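Local structure of glucose 1-dehydrogenase (Haloferax mediterranei, 2B5W) at residues V87-A92 / M111-I117; I138-Q142 / T313-T317; R208-T214 / D345-K349. The protein catalyses the zinc-dependent oxidation of D-glucose to the gluconolactone, and of several other aldoses, with NADP+ preferred over NAD+ as electron acceptor. The protein carries 1 engineered substitution. One frame throughout, in Å; residues are numbered along the deposited sequence. Where two conformers were deposited one is given.

Interaction 1: residues V87-A92 / M111-I117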
loop_
_atom_site.group_PDB
_atom_site.type_symbol
_atom_site.label_atom_id
_atom_site.label_comp_id
_atom_site.label_asym_id
_atom_site.label_seq_id
_atom_site.Cartn_x
_atom_site.Cartn_y
_atom_site.Cartn_z
ATOM N N VAL A 87 -8.935 18.017 14.373
ATOM C CA VAL A 87 -7.971 19.027 13.968
ATOM C C VAL A 87 -8.332 19.766 12.687
ATOM O O VAL A 87 -8.081 20.969 12.572
ATOM C CB VAL A 87 -6.594 18.370 13.834
ATOM C CG1 VAL A 87 -5.537 19.392 13.456
ATOM C CG2 VAL A 87 -6.186 17.716 15.178
ATOM N N ARG A 88 -8.946 19.082 11.709
ATOM C CA ARG A 88 -9.142 19.736 10.428
ATOM C C ARG A 88 -10.440 20.485 10.336
ATOM O O ARG A 88 -11.479 20.050 10.815
ATOM C CB ARG A 88 -9.031 18.731 9.284
ATOM C CG ARG A 88 -7.623 18.338 8.996
ATOM C CD ARG A 88 -7.406 17.419 7.818
ATOM N NE ARG A 88 -5.978 17.178 7.598
ATOM C CZ ARG A 88 -5.484 16.581 6.525
ATOM N NH1 ARG A 88 -6.297 16.146 5.575
ATOM N NH2 ARG A 88 -4.169 16.455 6.372
ATOM N N ARG A 89 -10.339 21.649 9.711
ATOM C CA ARG A 89 -11.482 22.538 9.463
ATOM C C ARG A 89 -11.425 22.984 8.009
ATOM O O ARG A 89 -10.359 23.002 7.382
ATOM C CB ARG A 89 -11.437 23.741 10.396
ATOM C CG ARG A 89 -11.515 23.376 11.864
ATOM C CD ARG A 89 -12.874 22.899 12.344
ATOM N NE ARG A 89 -12.874 22.620 13.768
ATOM C CZ ARG A 89 -12.457 21.461 14.306
ATOM N NH1 ARG A 89 -12.060 20.464 13.559
ATOM N NH2 ARG A 89 -12.459 21.322 15.602
ATOM N N PRO A 90 -12.571 23.375 7.475
ATOM C CA PRO A 90 -12.619 23.806 6.070
ATOM C C PRO A 90 -11.741 25.005 5.809
ATOM O O PRO A 90 -11.592 25.871 6.694
ATOM C CB PRO A 90 -14.105 24.142 5.842
ATOM C CG PRO A 90 -14.835 23.732 7.006
ATOM C CD PRO A 90 -13.900 23.364 8.105
ATOM N N PRO A 91 -11.158 25.068 4.615
ATOM C CA PRO A 91 -10.278 26.178 4.245
ATOM C C PRO A 91 -11.107 27.433 3.889
ATOM O O PRO A 91 -12.330 27.428 4.021
ATOM C CB PRO A 91 -9.551 25.641 3.011
ATOM C CG PRO A 91 -10.536 24.779 2.381
ATOM C CD PRO A 91 -11.316 24.114 3.503
ATOM N N ALA A 92 -10.407 28.453 3.415
ATOM C CA ALA A 92 -11.009 29.759 3.124
ATOM C C ALA A 92 -12.100 29.658 2.041
ATOM O O ALA A 92 -13.089 30.377 2.103
ATOM C CB ALA A 92 -9.905 30.771 2.722
ATOM N N MET A 111 -6.837 22.093 0.809
ATOM C CA MET A 111 -8.267 21.846 0.936
ATOM C C MET A 111 -8.714 21.626 2.391
ATOM O O MET A 111 -9.798 21.110 2.652
ATOM C CB MET A 111 -8.653 20.659 0.048
ATOM C CG MET A 111 -8.248 20.864 -1.409
ATOM S SD MET A 111 -9.032 19.705 -2.515
ATOM C CE MET A 111 -8.992 20.616 -4.063
ATOM N N TYR A 112 -7.854 22.034 3.326
ATOM C CA TYR A 112 -8.178 22.012 4.738
ATOM C C TYR A 112 -7.270 23.004 5.418
ATOM O O TYR A 112 -6.189 23.345 4.929
ATOM C CB TYR A 112 -7.897 20.626 5.372
ATOM C CG TYR A 112 -6.458 20.187 5.249
ATOM C CD1 TYR A 112 -5.511 20.533 6.203
ATOM C CD2 TYR A 112 -6.028 19.448 4.145
ATOM C CE1 TYR A 112 -4.200 20.152 6.069
ATOM C CE2 TYR A 112 -4.729 19.073 4.009
ATOM C CZ TYR A 112 -3.815 19.399 4.974
ATOM O OH TYR A 112 -2.490 19.017 4.842
ATOM N N PHE A 113 -7.699 23.387 6.605
ATOM C CA PHE A 113 -6.824 23.932 7.634
ATOM C C PHE A 113 -6.678 22.882 8.752
ATOM O O PHE A 113 -7.563 22.056 8.955
ATOM C CB PHE A 113 -7.462 25.164 8.262
ATOM C CG PHE A 113 -7.594 26.359 7.344
ATOM C CD1 PHE A 113 -6.705 26.585 6.304
ATOM C CD2 PHE A 113 -8.578 27.300 7.601
ATOM C CE1 PHE A 113 -6.820 27.726 5.496
ATOM C CE2 PHE A 113 -8.699 28.454 6.764
ATOM C CZ PHE A 113 -7.808 28.646 5.753
ATOM N N GLU A 114 -5.560 22.953 9.473
ATOM C CA GLU A 114 -5.331 22.150 10.672
ATOM C C GLU A 114 -5.135 23.109 11.836
ATOM O O GLU A 114 -4.217 23.898 11.848
ATOM C CB GLU A 114 -4.106 21.230 10.518
ATOM C CG GLU A 114 -4.463 19.954 9.779
ATOM C CD GLU A 114 -3.274 19.084 9.414
ATOM O OE1 GLU A 114 -2.118 19.534 9.533
ATOM O OE2 GLU A 114 -3.515 17.933 8.983
ATOM N N ARG A 115 -6.008 23.029 12.802
ATOM C CA ARG A 115 -5.955 23.913 13.965
ATOM C C ARG A 115 -4.632 23.700 14.711
ATOM O O ARG A 115 -4.249 22.574 15.044
ATOM C CB ARG A 115 -7.169 23.663 14.855
ATOM C CG ARG A 115 -8.472 24.197 14.226
ATOM C CD ARG A 115 -9.597 24.584 15.150
ATOM N NE ARG A 115 -9.172 25.545 16.167
ATOM C CZ ARG A 115 -9.979 26.128 17.029
ATOM N NH1 ARG A 115 -11.285 25.903 17.004
ATOM N NH2 ARG A 115 -9.461 26.939 17.954
ATOM N N GLY A 116 -3.927 24.813 14.948
ATOM C CA GLY A 116 -2.642 24.806 15.622
ATOM C C GLY A 116 -1.452 24.504 14.731
ATOM O O GLY A 116 -0.327 24.421 15.203
ATOM N N ILE A 117 -1.694 24.291 13.444
ATOM C CA ILE A 117 -0.656 23.802 12.552
ATOM C C ILE A 117 -0.593 24.611 11.259
ATOM O O ILE A 117 0.453 25.149 10.916
ATOM C CB ILE A 117 -0.862 22.313 12.257
ATOM C CG1 ILE A 117 -0.905 21.519 13.535
ATOM C CG2 ILE A 117 0.284 21.799 11.362
ATOM C CD1 ILE A 117 -1.318 20.046 13.317
#
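R88 lays its guanidinium flat over one face of the Y112 ring: CZ sits 3.5 Å from the ring centroid, with the planes 9° apart, a stacked cation-pi pair. The edge of the same guanidinium is turned to E114, whose OE2 lies in its plane and accepts from R88 NE at 2.9 Å (153°) and from R88 NH2 at 3.1 Å, both from the same face of the carboxylate, a side-on salt bridge on a single oxygen. Extended from CG to NE, the arginine runs alongside E114, while CG of Y112 stands between its own backbone N and carbonyl carbon (chi1 59°), which brings the ring under the cation. Beneath runs a short antiparallel ladder, with R89 and F113 as the hydrogen-bonded pair (F113 N to R89 O 2.8 Å) and R115 N bonded to V87 O at 2.9 Å. On the other face of the sheet P91 CA rests over the F113 ring, 3.7 Å from its centroid, in a CH-pi contact. R88 NH1 also bonds to the carbonyl of P104, and the R88 side chain touches N303. E114 and N303 both bind substrate; R88 is thus a second-shell residue that probably holds OE2 of E114 in place.

Interaction 2: residues I138-Q142 / T313-T317. With K (potassium ion), chain F.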
loop_
_atom_site.group_PDB
_atom_site.type_symbol
_atom_site.label_atom_id
_atom_site.label_comp_id
_atom_site.label_asym_id
_atom_site.label_seq_id
_atom_site.Cartn_x
_atom_site.Cartn_y
_atom_site.Cartn_z
ATOM N N ILE A 138 -15.722 12.072 25.179
ATOM C CA ILE A 138 -14.912 10.967 25.687
ATOM C C ILE A 138 -15.355 10.687 27.115
ATOM O O ILE A 138 -15.930 11.547 27.810
ATOM C CB ILE A 138 -13.387 11.288 25.610
ATOM C CG1 ILE A 138 -12.998 12.401 26.581
ATOM C CG2 ILE A 138 -12.966 11.614 24.204
ATOM C CD1 ILE A 138 -11.475 12.555 26.722
ATOM N N PRO A 139 -15.000 9.506 27.621
ATOM C CA PRO A 139 -15.314 9.228 29.030
ATOM C C PRO A 139 -14.766 10.281 29.998
ATOM O O PRO A 139 -13.642 10.798 29.834
ATOM C CB PRO A 139 -14.687 7.849 29.262
ATOM C CG PRO A 139 -14.657 7.228 27.920
ATOM C CD PRO A 139 -14.310 8.393 26.965
ATOM N N ARG A 140 -15.544 10.627 31.014
ATOM C CA ARG A 140 -15.114 11.663 31.972
ATOM C C ARG A 140 -13.760 11.385 32.580
ATOM O O ARG A 140 -12.971 12.298 32.868
ATOM C CB ARG A 140 -16.111 11.839 33.135
ATOM C CG ARG A 140 -17.447 12.273 32.717
ATOM C CD ARG A 140 -18.345 12.671 33.876
ATOM N NE ARG A 140 -19.280 13.717 33.468
ATOM C CZ ARG A 140 -18.991 15.015 33.413
ATOM N NH1 ARG A 140 -17.789 15.484 33.752
ATOM N NH2 ARG A 140 -19.927 15.856 33.014
ATOM N N SER A 141 -13.477 10.121 32.858
ATOM C CA SER A 141 -12.236 9.719 33.466
ATOM C C SER A 141 -11.000 9.807 32.562
ATOM O O SER A 141 -9.872 9.625 33.007
ATOM C CB SER A 141 -12.310 8.325 34.056
ATOM O OG SER A 141 -12.801 7.366 33.125
ATOM N N GLN A 142 -11.228 10.045 31.278
ATOM C CA GLN A 142 -10.144 10.319 30.329
ATOM C C GLN A 142 -9.827 11.796 30.226
ATOM O O GLN A 142 -8.997 12.194 29.423
ATOM C CB GLN A 142 -10.488 9.700 28.954
ATOM C CG GLN A 142 -10.447 8.158 29.062
ATOM C CD GLN A 142 -10.816 7.410 27.775
ATOM O OE1 GLN A 142 -10.915 8.004 26.730
ATOM N NE2 GLN A 142 -11.003 6.087 27.890
ATOM N N THR A 313 -10.585 5.999 22.454
ATOM C CA THR A 313 -11.070 5.889 23.816
ATOM C C THR A 313 -11.060 4.463 24.337
ATOM O O THR A 313 -10.764 4.215 25.516
ATOM C CB THR A 313 -12.453 6.538 24.078
ATOM O OG1 THR A 313 -13.524 5.795 23.401
ATOM C CG2 THR A 313 -12.476 7.975 23.563
ATOM N N VAL A 314 -11.440 3.509 23.473
ATOM C CA VAL A 314 -11.438 2.118 23.839
ATOM C C VAL A 314 -9.993 1.595 23.999
ATOM O O VAL A 314 -9.680 0.917 24.973
ATOM C CB VAL A 314 -12.222 1.313 22.757
ATOM C CG1 VAL A 314 -12.119 -0.193 22.998
ATOM C CG2 VAL A 314 -13.691 1.709 22.759
ATOM N N THR A 315 -9.140 1.950 23.055
ATOM C CA THR A 315 -7.748 1.541 23.131
ATOM C C THR A 315 -7.083 2.092 24.384
ATOM O O THR A 315 -6.351 1.394 25.087
ATOM C CB THR A 315 -7.034 1.979 21.889
ATOM O OG1 THR A 315 -7.557 1.269 20.747
ATOM C CG2 THR A 315 -5.503 1.639 21.966
ATOM N N PHE A 316 -7.380 3.356 24.713
ATOM C CA PHE A 316 -6.835 3.964 25.936
ATOM C C PHE A 316 -7.059 3.118 27.187
ATOM O O PHE A 316 -6.167 2.926 27.997
ATOM C CB PHE A 316 -7.465 5.338 26.121
ATOM C CG PHE A 316 -6.994 6.079 27.346
ATOM C CD1 PHE A 316 -7.544 5.861 28.540
ATOM C CD2 PHE A 316 -6.051 7.080 27.211
ATOM C CE1 PHE A 316 -7.101 6.549 29.670
ATOM C CE2 PHE A 316 -5.626 7.799 28.317
ATOM C CZ PHE A 316 -6.164 7.534 29.522
ATOM N N THR A 317 -8.269 2.566 27.332
ATOM C CA THR A 317 -8.640 1.729 28.460
ATOM C C THR A 317 -7.797 0.468 28.631
ATOM O O THR A 317 -7.642 -0.083 29.724
ATOM C CB THR A 317 -10.134 1.387 28.322
ATOM O OG1 THR A 317 -10.905 2.611 28.323
ATOM C CG2 THR A 317 -10.617 0.638 29.455
HETATM K K K F . -7.250 -1.401 19.861
#
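Q142 reaches from a short 3-10 turn to helix 306-318, its CB directed at the helix and its chain extended beyond CG (chi2 178°). CG lies against the F316 ring, 3.7 Å from CD1, and CD passes the same ring atom as the two side chains slide by in opposite directions, amide and ring planes 40° apart. At the tip the amide divides its work. NE2 donates to the backbone carbonyl of T313, 3.0 Å from T313 O, in a moderately bent bond (153°) tilted from both the amide and the carbonyl planes. OE1 turns to the aliphatic side of T313, 3.4 Å from CB. That threonine's hydroxyl bonds back to the carbonyl of E310, and its methyl CG2 packs on I138 CG2 at 3.7 Å and on P139 CD at 3.9 Å. T313 O also accepts from T317 OG1, one turn on, at 3.2 Å. Behind the contact, helix 149-164 touches Q142 through I149 and F316 through I152. The contact joins the loop after strand 135-137 of the catalytic domain to a helix of the nucleotide-binding domain. One hydrogen bond spans the two segments; with OE1 buried and without a polar partner, that bond from NE2 probably sets which way the Q142 amide is turned.

Interaction 3: residues R208-T214 / D345-K349. With K (potassium ion), chain D; NAP (NADP nicotinamide-adenine-dinucleotide phosphate), chain I.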
loop_
_atom_site.group_PDB
_atom_site.type_symbol
_atom_site.label_atom_id
_atom_site.label_comp_id
_atom_site.label_asym_id
_atom_site.label_seq_id
_atom_site.Cartn_x
_atom_site.Cartn_y
_atom_site.Cartn_z
ATOM N N ARG A 208 19.501 5.872 20.925
ATOM C CA ARG A 208 19.877 6.348 22.261
ATOM C C ARG A 208 20.859 5.440 22.951
ATOM O O ARG A 208 20.832 4.201 22.807
ATOM C CB ARG A 208 18.652 6.439 23.166
ATOM C CG ARG A 208 17.574 7.371 22.664
ATOM C CD ARG A 208 17.968 8.804 22.625
ATOM N NE ARG A 208 16.947 9.667 22.021
ATOM C CZ ARG A 208 15.848 10.065 22.641
ATOM N NH1 ARG A 208 15.607 9.729 23.892
ATOM N NH2 ARG A 208 14.976 10.855 21.998
ATOM N N ASP A 209 21.707 6.096 23.756
ATOM C CA ASP A 209 22.526 5.388 24.744
ATOM C C ASP A 209 21.771 5.267 26.054
ATOM O O ASP A 209 21.086 6.205 26.472
ATOM C CB ASP A 209 23.854 6.139 25.012
ATOM C CG ASP A 209 24.635 6.438 23.744
ATOM O OD1 ASP A 209 24.864 5.505 22.953
ATOM O OD2 ASP A 209 25.061 7.570 23.464
ATOM N N ARG A 210 22.008 4.158 26.744
ATOM C CA ARG A 210 21.557 3.959 28.115
ATOM C C ARG A 210 22.355 4.865 29.082
ATOM O O ARG A 210 23.520 5.185 28.801
ATOM C CB ARG A 210 21.703 2.503 28.507
ATOM C CG ARG A 210 20.920 1.497 27.659
ATOM C CD ARG A 210 21.307 0.075 27.927
ATOM N NE ARG A 210 20.657 -0.811 26.972
ATOM C CZ ARG A 210 19.478 -1.345 27.120
ATOM N NH1 ARG A 210 18.765 -1.143 28.213
ATOM N NH2 ARG A 210 18.980 -2.066 26.122
ATOM N N PRO A 211 21.740 5.340 30.169
ATOM C CA PRO A 211 20.337 5.103 30.517
ATOM C C PRO A 211 19.444 6.127 29.791
ATOM O O PRO A 211 19.791 7.297 29.624
ATOM C CB PRO A 211 20.313 5.385 32.035
ATOM C CG PRO A 211 21.298 6.492 32.181
ATOM C CD PRO A 211 22.390 6.197 31.170
ATOM N N ASP A 212 18.261 5.654 29.382
ATOM C CA ASP A 212 17.336 6.462 28.572
ATOM C C ASP A 212 15.916 5.997 28.869
ATOM O O ASP A 212 15.657 4.797 28.922
ATOM C CB ASP A 212 17.650 6.288 27.109
ATOM C CG ASP A 212 16.803 7.158 26.243
ATOM O OD1 ASP A 212 15.667 6.677 25.952
ATOM O OD2 ASP A 212 17.182 8.272 25.815
ATOM N N PRO A 213 14.999 6.937 29.107
ATOM C CA PRO A 213 13.639 6.516 29.528
ATOM C C PRO A 213 12.775 5.958 28.394
ATOM O O PRO A 213 11.791 5.237 28.679
ATOM C CB PRO A 213 13.007 7.807 30.049
ATOM C CG PRO A 213 13.697 8.893 29.300
ATOM C CD PRO A 213 15.145 8.401 29.114
ATOM N N THR A 214 13.138 6.223 27.151
ATOM C CA THR A 214 12.441 5.580 26.030
ATOM C C THR A 214 12.857 4.119 25.886
ATOM O O THR A 214 12.042 3.244 25.686
ATOM C CB THR A 214 12.582 6.332 24.657
ATOM O OG1 THR A 214 13.899 6.187 24.109
ATOM C CG2 THR A 214 12.386 7.831 24.787
ATOM N N ASP A 345 16.201 14.439 25.685
ATOM C CA ASP A 345 15.934 13.004 25.672
ATOM C C ASP A 345 15.055 12.527 26.826
ATOM O O ASP A 345 14.365 11.514 26.686
ATOM C CB ASP A 345 17.231 12.192 25.675
ATOM C CG ASP A 345 18.014 12.323 24.405
ATOM O OD1 ASP A 345 17.513 12.923 23.416
ATOM O OD2 ASP A 345 19.178 11.856 24.325
ATOM N N THR A 346 15.108 13.194 27.989
ATOM C CA THR A 346 14.247 12.798 29.101
ATOM C C THR A 346 12.812 13.312 29.030
ATOM O O THR A 346 12.011 13.015 29.943
ATOM C CB THR A 346 14.825 13.237 30.440
ATOM O OG1 THR A 346 15.006 14.652 30.443
ATOM C CG2 THR A 346 16.176 12.632 30.662
ATOM N N THR A 347 12.510 14.109 27.996
ATOM C CA THR A 347 11.162 14.634 27.775
ATOM C C THR A 347 10.530 13.737 26.759
ATOM O O THR A 347 11.053 13.575 25.684
ATOM C CB THR A 347 11.227 16.062 27.270
ATOM O OG1 THR A 347 11.929 16.873 28.238
ATOM C CG2 THR A 347 9.858 16.668 27.220
ATOM N N ILE A 348 9.440 13.070 27.121
ATOM C CA ILE A 348 8.790 12.183 26.162
ATOM C C ILE A 348 7.487 12.838 25.706
ATOM O O ILE A 348 7.414 13.322 24.592
ATOM C CB ILE A 348 8.577 10.798 26.736
ATOM C CG1 ILE A 348 9.933 10.189 27.106
ATOM C CG2 ILE A 348 7.830 9.918 25.709
ATOM C CD1 ILE A 348 9.832 8.879 27.810
ATOM N N LYS A 349 6.477 12.840 26.554
ATOM C CA LYS A 349 5.237 13.537 26.272
ATOM C C LYS A 349 4.902 14.546 27.362
ATOM O O LYS A 349 4.935 14.205 28.529
ATOM C CB LYS A 349 4.084 12.537 26.188
ATOM C CG LYS A 349 2.767 13.145 25.841
ATOM C CD LYS A 349 2.827 13.603 24.388
ATOM C CE LYS A 349 1.551 14.135 23.893
ATOM N NZ LYS A 349 1.781 14.554 22.494
HETATM K K K D . 12.406 13.974 23.396
HETATM P PA NAP I . 9.670 12.987 17.478
HETATM O O1A NAP I . 10.568 13.946 16.858
HETATM O O2A NAP I . 9.394 13.281 18.960
HETATM O O5B NAP I . 10.248 11.522 17.393
HETATM C C5B NAP I . 10.992 11.022 16.315
HETATM C C4B NAP I . 11.920 10.036 16.990
HETATM O O4B NAP I . 12.560 9.290 15.979
HETATM C C3B NAP I . 13.010 10.703 17.852
HETATM O O3B NAP I . 12.981 10.276 19.204
HETATM C C2B NAP I . 14.313 10.310 17.154
HETATM O O2B NAP I . 15.374 9.957 18.027
HETATM C C1B NAP I . 13.907 9.098 16.349
HETATM N N9A NAP I . 14.714 8.963 15.152
HETATM C C8A NAP I . 14.843 9.881 14.136
HETATM N N7A NAP I . 15.688 9.377 13.216
HETATM C C5A NAP I . 16.137 8.158 13.665
HETATM C C6A NAP I . 17.015 7.193 13.160
HETATM N N6A NAP I . 17.705 7.366 12.013
HETATM N N1A NAP I . 17.239 6.041 13.878
HETATM C C2A NAP I . 16.591 5.808 15.072
HETATM N N3A NAP I . 15.723 6.754 15.589
HETATM C C4A NAP I . 15.492 7.892 14.889
HETATM O O3 NAP I . 8.222 13.053 16.817
HETATM P PN NAP I . 6.825 12.338 17.215
HETATM O O1N NAP I . 7.030 10.976 17.785
HETATM O O2N NAP I . 5.876 13.284 17.887
HETATM O O5D NAP I . 6.519 12.212 15.652
HETATM C C5D NAP I . 7.130 11.199 14.877
HETATM C C4D NAP I . 6.982 11.497 13.386
HETATM O O4D NAP I . 5.590 11.431 13.060
HETATM C C3D NAP I . 7.460 12.893 12.979
HETATM O O3D NAP I . 8.149 12.851 11.745
HETATM C C2D NAP I . 6.159 13.681 12.873
HETATM O O2D NAP I . 6.214 14.823 12.060
HETATM C C1D NAP I . 5.212 12.606 12.342
HETATM N N1N NAP I . 3.787 12.782 12.651
HETATM C C2N NAP I . 2.945 12.561 11.605
HETATM C C3N NAP I . 1.595 12.609 11.807
HETATM C C7N NAP I . 0.749 12.174 10.646
HETATM O O7N NAP I . -0.599 12.443 10.860
HETATM N N7N NAP I . 1.324 11.598 9.555
HETATM C C4N NAP I . 1.043 12.922 13.055
HETATM C C5N NAP I . 1.915 13.134 14.116
HETATM C C6N NAP I . 3.299 13.035 13.911
HETATM P P2B NAP I . 16.466 11.075 18.571
HETATM O O1X NAP I . 15.852 12.041 19.444
HETATM O O2X NAP I . 17.521 10.191 19.268
HETATM O O3X NAP I . 17.092 11.780 17.363
#
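The pocket for the 2'-phosphate of NADP+ is built here around R208, which binds the cofactor. NE donates to NAP O2X at 2.9 Å and NH2 to NAP O1X, also at 2.9 Å, both bonds nearly straight (168° and 164°), with the phosphate at the guanidinium edge. NH1 points elsewhere, to D212 OD2 at 2.9 Å, meeting that oxygen on its syn lone pair. One face of the cation is covered by the D345 carboxylate, stacked with planes 7° apart and OD1 3.4 Å from R208 CZ; no N-H points at it, making this salt bridge one of charge alone. A bend at chi2 folds the arginine into place between its acidic partners and the phosphate. D212 is also the N-cap of helix 213-220: its OD1 takes T214 N at 2.8 Å and T214 OG1 at 2.6 Å, from opposite faces of the carboxylate. P213 CB packs on I348 CD1 at 4.0 Å, and T214 CG2 lies beside the same isoleucine. Just before I348, T347 O binds a potassium ion together with D344 O. A methionine in place of R208 would probably leave the phosphate less firmly held and D212 and D345, whose OD2 atoms are 4.4 Å apart, without the cation that offsets their charges. D212, capping the helix with OD1 and holding the R208 edge with OD2, probably links the helix start to cofactor recognition, while D345 lies over the guanidinium face, a setting consistent with the enzyme's preference for NADP+.

Overall arrangement
The three contacts are each only partly buried and do not touch; nearest atoms are about 10 to 12 Å apart. Only interaction 1 lies within the catalytic domain, a strand pair whose polar face serves the substrate site. Interactions 2 and 3 both bridge the two parts of the fold, at different places: 313-317 is in a helix of the nucleotide-binding domain, and 345-349 leads into strand 349-353, which pairs with 27-37 of the catalytic-domain sheet. An arginine is paired with one acid in interaction 1, where it lies on an aromatic ring, and with two in interaction 3, where it grips a phosphate. Interaction 2 is uncharged, with a single hydrogen bond from a side-chain amide to a helix carbonyl.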